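Nucleotidyltransferase (Thermus thermophilus HB8, PDB 1WWP) is of unknown function but belongs to a family of helical proteins resembling nucleotidyltransferase substrate-binding domains, so it may take part in nucleotidyl transfer. Local coordinates at residues L12-D17 against D105-M110; A25-F30 against S85-T90. One frame throughout, in Å; residues are numbered along the deposited sequence.

Contact 1 of 2, residues L12-D17 against D105-M110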
loop_
_atom_site.group_PDB
_atom_site.type_symbol
_atom_site.label_atom_id
_atom_site.label_comp_id
_atom_site.label_asym_id
_atom_site.label_seq_id
_atom_site.Cartn_x
_atom_site.Cartn_y
_atom_site.Cartn_z
ATOM N N LEU A 12 2.202 -16.086 -3.978
ATOM C CA LEU A 12 2.799 -15.917 -2.660
ATOM C C LEU A 12 1.868 -16.129 -1.476
ATOM O O LEU A 12 2.317 -16.491 -0.396
ATOM C CB LEU A 12 3.393 -14.514 -2.553
ATOM C CG LEU A 12 4.457 -14.081 -3.561
ATOM C CD1 LEU A 12 4.599 -12.559 -3.543
ATOM C CD2 LEU A 12 5.772 -14.745 -3.229
ATOM N N ALA A 13 0.575 -15.893 -1.675
ATOM C CA ALA A 13 -0.392 -16.019 -0.585
ATOM C C ALA A 13 -0.499 -17.412 0.036
ATOM O O ALA A 13 -0.917 -17.552 1.184
ATOM C CB ALA A 13 -1.761 -15.556 -1.058
ATOM N N PHE A 14 -0.108 -18.437 -0.713
ATOM C CA PHE A 14 -0.199 -19.808 -0.222
ATOM C C PHE A 14 1.118 -20.390 0.252
ATOM O O PHE A 14 1.263 -21.605 0.380
ATOM C CB PHE A 14 -0.825 -20.685 -1.304
ATOM C CG PHE A 14 -2.182 -20.212 -1.727
ATOM C CD1 PHE A 14 -3.229 -20.171 -0.809
ATOM C CD2 PHE A 14 -2.412 -19.765 -3.025
ATOM C CE1 PHE A 14 -4.484 -19.693 -1.176
ATOM C CE2 PHE A 14 -3.670 -19.284 -3.401
ATOM C CZ PHE A 14 -4.705 -19.250 -2.468
ATOM N N LEU A 15 2.074 -19.512 0.536
ATOM C CA LEU A 15 3.376 -19.941 1.014
ATOM C C LEU A 15 3.284 -20.262 2.494
ATOM O O LEU A 15 2.837 -19.440 3.293
ATOM C CB LEU A 15 4.419 -18.843 0.777
ATOM C CG LEU A 15 4.709 -18.552 -0.698
ATOM C CD1 LEU A 15 5.759 -17.465 -0.816
ATOM C CD2 LEU A 15 5.187 -19.829 -1.374
ATOM N N GLU A 16 3.716 -21.466 2.853
ATOM C CA GLU A 16 3.678 -21.919 4.235
ATOM C C GLU A 16 4.567 -21.094 5.172
ATOM O O GLU A 16 4.111 -20.637 6.215
ATOM C CB GLU A 16 4.073 -23.396 4.295
ATOM C CG GLU A 16 3.923 -24.037 5.666
ATOM C CD GLU A 16 4.212 -25.529 5.641
ATOM O OE1 GLU A 16 5.349 -25.913 5.290
ATOM O OE2 GLU A 16 3.298 -26.318 5.968
ATOM N N ASP A 17 5.833 -20.906 4.806
ATOM C CA ASP A 17 6.758 -20.129 5.639
ATOM C C ASP A 17 7.513 -19.115 4.775
ATOM O O ASP A 17 8.655 -19.343 4.383
ATOM C CB ASP A 17 7.755 -21.063 6.330
ATOM C CG ASP A 17 8.749 -20.317 7.204
ATOM O OD1 ASP A 17 9.638 -20.978 7.784
ATOM O OD2 ASP A 17 8.642 -19.075 7.311
ATOM N N ASP A 105 -7.485 -16.952 2.464
ATOM C CA ASP A 105 -8.931 -16.809 2.328
ATOM C C ASP A 105 -9.310 -15.675 1.382
ATOM O O ASP A 105 -10.207 -15.832 0.559
ATOM C CB ASP A 105 -9.577 -16.563 3.690
ATOM C CG ASP A 105 -9.435 -17.752 4.626
ATOM O OD1 ASP A 105 -8.288 -18.169 4.888
ATOM O OD2 ASP A 105 -10.472 -18.268 5.102
ATOM N N TYR A 106 -8.636 -14.533 1.501
ATOM C CA TYR A 106 -8.950 -13.402 0.628
ATOM C C TYR A 106 -8.756 -13.812 -0.821
ATOM O O TYR A 106 -9.607 -13.545 -1.667
ATOM C CB TYR A 106 -8.067 -12.196 0.941
ATOM C CG TYR A 106 -8.259 -11.630 2.318
ATOM C CD1 TYR A 106 -9.418 -11.898 3.049
ATOM C CD2 TYR A 106 -7.294 -10.798 2.892
ATOM C CE1 TYR A 106 -9.610 -11.350 4.315
ATOM C CE2 TYR A 106 -7.480 -10.243 4.164
ATOM C CZ TYR A 106 -8.637 -10.528 4.863
ATOM O OH TYR A 106 -8.828 -10.000 6.111
ATOM N N ALA A 107 -7.641 -14.487 -1.096
ATOM C CA ALA A 107 -7.339 -14.937 -2.447
ATOM C C ALA A 107 -8.460 -15.832 -2.981
ATOM O O ALA A 107 -8.929 -15.645 -4.103
ATOM C CB ALA A 107 -6.009 -15.688 -2.459
ATOM N N ARG A 108 -8.897 -16.797 -2.181
ATOM C CA ARG A 108 -9.963 -17.701 -2.613
ATOM C C ARG A 108 -11.275 -16.948 -2.821
ATOM O O ARG A 108 -11.932 -17.107 -3.848
ATOM C CB ARG A 108 -10.176 -18.813 -1.580
ATOM C CG ARG A 108 -8.943 -19.672 -1.301
ATOM C CD ARG A 108 -9.185 -20.630 -0.139
ATOM N NE ARG A 108 -7.941 -21.231 0.338
ATOM C CZ ARG A 108 -7.206 -22.093 -0.359
ATOM N NH1 ARG A 108 -7.587 -22.468 -1.573
ATOM N NH2 ARG A 108 -6.083 -22.576 0.156
ATOM N N LEU A 109 -11.654 -16.128 -1.844
ATOM C CA LEU A 109 -12.896 -15.355 -1.937
ATOM C C LEU A 109 -12.947 -14.547 -3.236
ATOM O O LEU A 109 -13.929 -14.602 -3.978
ATOM C CB LEU A 109 -13.011 -14.403 -0.741
ATOM C CG LEU A 109 -14.366 -13.818 -0.303
ATOM C CD1 LEU A 109 -14.243 -12.316 -0.247
ATOM C CD2 LEU A 109 -15.493 -14.241 -1.236
HETATM N N MSE A 110 -11.877 -13.808 -3.514
HETATM C CA MSE A 110 -11.828 -12.987 -4.712
HETATM C C MSE A 110 -11.882 -13.796 -5.985
HETATM O O MSE A 110 -12.525 -13.389 -6.956
HETATM C CB MSE A 110 -10.580 -12.098 -4.702
HETATM C CG MSE A 110 -10.617 -11.046 -3.595
HETATM SE SE MSE A 110 -9.288 -9.634 -3.663
HETATM C CE MSE A 110 -7.820 -10.461 -2.698
#
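The guanidinium of R108 meets the ring of F14 with its face: R108 NH2 lies 3.6 Å from F14 CE1, the closest approach between the two segments. No hydrogen bond joins them. F14 CE1 stands over one side of the guanidinium, offset toward its rim, while the two planes are inclined by 43°, so the groups meet obliquely and not as a flat stack. R108 CZ is almost as near, 3.7 Å from F14 CE1. The arm is extended from CG to NE, carrying the charged group from the helix out to the ring, and a crystal neighbour also touches it. F14 CG sits anti to its carbonyl carbon, beside the backbone N (chi1 -58°), and from there the ring extends back toward helix 93-116, with F14 CZ 3.8 Å from A107 CB. The setting is an all-helical bundle, in keeping with the substrate-binding-like family to which the chain is assigned, and here the chain leaving helix 2-13 is laid against the last long helix. A13 and A107 are the inner pair. Their small side chains leave A13 CA 7.3 Å from A107 CA, and A13 CB is barely in contact with A107 CB at 4.5 Å. F14, exposed, packs on A107, and R108, also exposed, lies against the ring. Neighbouring positions on the long helix extend the seam, A13 resting on L103 and F14 on P104, while Y106 and M110 turn toward helix 71-86, and M110 also meets T33 and F37 of helix 20-49.

Contact 2 of 2, residues A25-F30 against S85-T90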
loop_
_atom_site.group_PDB
_atom_site.type_symbol
_atom_site.label_atom_id
_atom_site.label_comp_id
_atom_site.label_asym_id
_atom_site.label_seq_id
_atom_site.Cartn_x
_atom_site.Cartn_y
_atom_site.Cartn_z
ATOM N N ALA A 25 5.995 -8.621 -0.188
ATOM C CA ALA A 25 5.546 -8.693 -1.572
ATOM C C ALA A 25 4.097 -9.180 -1.658
ATOM O O ALA A 25 3.323 -8.718 -2.488
ATOM C CB ALA A 25 6.458 -9.639 -2.368
ATOM N N ALA A 26 3.736 -10.136 -0.812
ATOM C CA ALA A 26 2.375 -10.672 -0.811
ATOM C C ALA A 26 1.419 -9.571 -0.357
ATOM O O ALA A 26 0.294 -9.478 -0.824
ATOM C CB ALA A 26 2.275 -11.856 0.132
ATOM N N ILE A 27 1.880 -8.731 0.556
ATOM C CA ILE A 27 1.039 -7.651 1.057
ATOM C C ILE A 27 0.809 -6.607 -0.036
ATOM O O ILE A 27 -0.301 -6.111 -0.216
ATOM C CB ILE A 27 1.688 -7.020 2.299
ATOM C CG1 ILE A 27 1.646 -8.030 3.444
ATOM C CG2 ILE A 27 0.995 -5.721 2.664
ATOM C CD1 ILE A 27 2.463 -7.610 4.654
ATOM N N GLN A 28 1.866 -6.290 -0.774
ATOM C CA GLN A 28 1.780 -5.341 -1.870
ATOM C C GLN A 28 0.800 -5.863 -2.924
ATOM O O GLN A 28 -0.055 -5.125 -3.416
ATOM C CB GLN A 28 3.171 -5.134 -2.495
ATOM C CG GLN A 28 3.170 -4.410 -3.843
ATOM C CD GLN A 28 2.813 -2.925 -3.748
ATOM O OE1 GLN A 28 2.777 -2.231 -4.766
ATOM N NE2 GLN A 28 2.555 -2.435 -2.535
ATOM N N ARG A 29 0.907 -7.139 -3.266
ATOM C CA ARG A 29 0.019 -7.719 -4.273
ATOM C C ARG A 29 -1.412 -7.766 -3.796
ATOM O O ARG A 29 -2.344 -7.596 -4.575
ATOM C CB ARG A 29 0.503 -9.123 -4.653
ATOM C CG ARG A 29 1.877 -9.093 -5.304
ATOM C CD ARG A 29 2.424 -10.484 -5.684
ATOM N NE ARG A 29 3.679 -10.287 -6.407
ATOM C CZ ARG A 29 4.439 -11.245 -6.932
ATOM N NH1 ARG A 29 4.093 -12.525 -6.836
ATOM N NH2 ARG A 29 5.561 -10.906 -7.552
ATOM N N PHE A 30 -1.599 -8.026 -2.512
ATOM C CA PHE A 30 -2.947 -8.028 -1.971
ATOM C C PHE A 30 -3.546 -6.622 -2.198
ATOM O O PHE A 30 -4.712 -6.472 -2.578
ATOM C CB PHE A 30 -2.886 -8.345 -0.472
ATOM C CG PHE A 30 -4.121 -7.942 0.284
ATOM C CD1 PHE A 30 -5.359 -8.479 -0.038
ATOM C CD2 PHE A 30 -4.042 -6.998 1.310
ATOM C CE1 PHE A 30 -6.513 -8.079 0.651
ATOM C CE2 PHE A 30 -5.201 -6.588 2.011
ATOM C CZ PHE A 30 -6.430 -7.128 1.678
ATOM N N SER A 85 -6.616 -1.228 5.185
ATOM C CA SER A 85 -6.250 0.020 5.843
ATOM C C SER A 85 -5.055 -0.179 6.767
ATOM O O SER A 85 -4.465 0.779 7.232
ATOM C CB SER A 85 -7.443 0.594 6.628
ATOM O OG SER A 85 -7.828 -0.274 7.682
ATOM N N LEU A 86 -4.679 -1.427 7.033
ATOM C CA LEU A 86 -3.533 -1.672 7.902
ATOM C C LEU A 86 -2.219 -2.011 7.182
ATOM O O LEU A 86 -1.161 -2.036 7.806
ATOM C CB LEU A 86 -3.852 -2.796 8.883
ATOM C CG LEU A 86 -4.748 -2.474 10.077
ATOM C CD1 LEU A 86 -5.164 -3.760 10.755
ATOM C CD2 LEU A 86 -3.989 -1.570 11.037
ATOM N N THR A 87 -2.273 -2.254 5.877
ATOM C CA THR A 87 -1.072 -2.633 5.133
ATOM C C THR A 87 0.075 -1.635 5.219
ATOM O O THR A 87 1.254 -2.019 5.137
ATOM C CB THR A 87 -1.385 -2.889 3.643
ATOM O OG1 THR A 87 -2.001 -1.726 3.084
ATOM C CG2 THR A 87 -2.317 -4.088 3.483
ATOM N N VAL A 88 -0.259 -0.363 5.403
ATOM C CA VAL A 88 0.751 0.670 5.502
ATOM C C VAL A 88 1.464 0.697 6.861
ATOM O O VAL A 88 2.425 1.436 7.049
ATOM C CB VAL A 88 0.157 2.077 5.182
ATOM C CG1 VAL A 88 -0.845 2.508 6.264
ATOM C CG2 VAL A 88 1.285 3.078 5.048
ATOM N N HIS A 89 1.006 -0.123 7.801
ATOM C CA HIS A 89 1.644 -0.194 9.117
ATOM C C HIS A 89 2.255 -1.584 9.312
ATOM O O HIS A 89 2.522 -2.004 10.439
ATOM C CB HIS A 89 0.620 0.088 10.233
ATOM C CG HIS A 89 -0.021 1.440 10.134
ATOM N ND1 HIS A 89 -1.283 1.630 9.615
ATOM C CD2 HIS A 89 0.444 2.674 10.451
ATOM C CE1 HIS A 89 -1.572 2.921 9.613
ATOM N NE2 HIS A 89 -0.539 3.576 10.116
ATOM N N THR A 90 2.484 -2.295 8.213
ATOM C CA THR A 90 3.041 -3.637 8.308
ATOM C C THR A 90 4.545 -3.652 8.461
ATOM O O THR A 90 5.226 -4.596 8.042
ATOM C CB THR A 90 2.644 -4.519 7.107
ATOM O OG1 THR A 90 3.154 -3.954 5.893
ATOM C CG2 THR A 90 1.137 -4.637 7.033
#
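I27 and T87 form the tight part of the contact, their side chains sliding past each other in opposite directions. The CG2 methyl of I27 lies 3.8 Å from the CG2 methyl of T87. T87 CG2 also meets the edge of the F30 ring, near its plane, 4.0 Å from F30 CD2. This hydrocarbon wedge is possible because T87 keeps its hydroxyl elsewhere: with chi1 at 56°, CG2 is set anti to the carbonyl carbon, and OG1 is hydrogen-bonded to E31 OE1 and R84 O. From its other branch, I27 reaches T90 tip to tip, I27 CD1 standing 3.9 Å from T90 OG1. That hydroxyl donates to T87 O at 2.8 Å, with a C=O...donor angle of 147° and a tilt of 22° from the carbonyl plane, fastening the turn that follows helix 71-86. T90 OG1 also makes a weak hydrogen bond to Q28 NE2 of the second subunit, while Q28 OE1 of this chain is bonded to T90 OG1 of that subunit, so the turn belongs to the dimer interface as well. Without the hydroxyl and methyl, as with an alanine here, T87 O would probably be left with the weak backbone bond from T90 N, I27 CD1 with a gap beside it, and Q28 of the second subunit without this partner. The outer side is looser, with S85 and H89 exposed. V88 directs its CB away from helix 20-49 and is covered by E35 of the second subunit. L103 of helix 93-116 packs on F30 and A26, and A96 on T90, while helix 2-13 flanks helix 20-49 through L12 on A25 and A26.

In the fold
The two contacts, whose centres lie 13 Å apart, show how distant pairings along a chain can meet in one helical bundle. Contact 2 is nested inside the loop closed by contact 1. Helix 20-49 carries segment 25-30 and also meets L12 and M110 of contact 1. The closest junction is L12 CD1 to R29 NH1, at 3.3 Å, and L12 CD1 also comes within 3.7 Å of A25 CB. A second junction is made by Y106 and F30, with Y106 CD2 3.6 Å from F30 CE1 and the ring planes at about 25°. The second subunit reaches both contacts, chiefly contact 2. No ligand marks a pocket here, so any link to substrate binding remains inferred from the family.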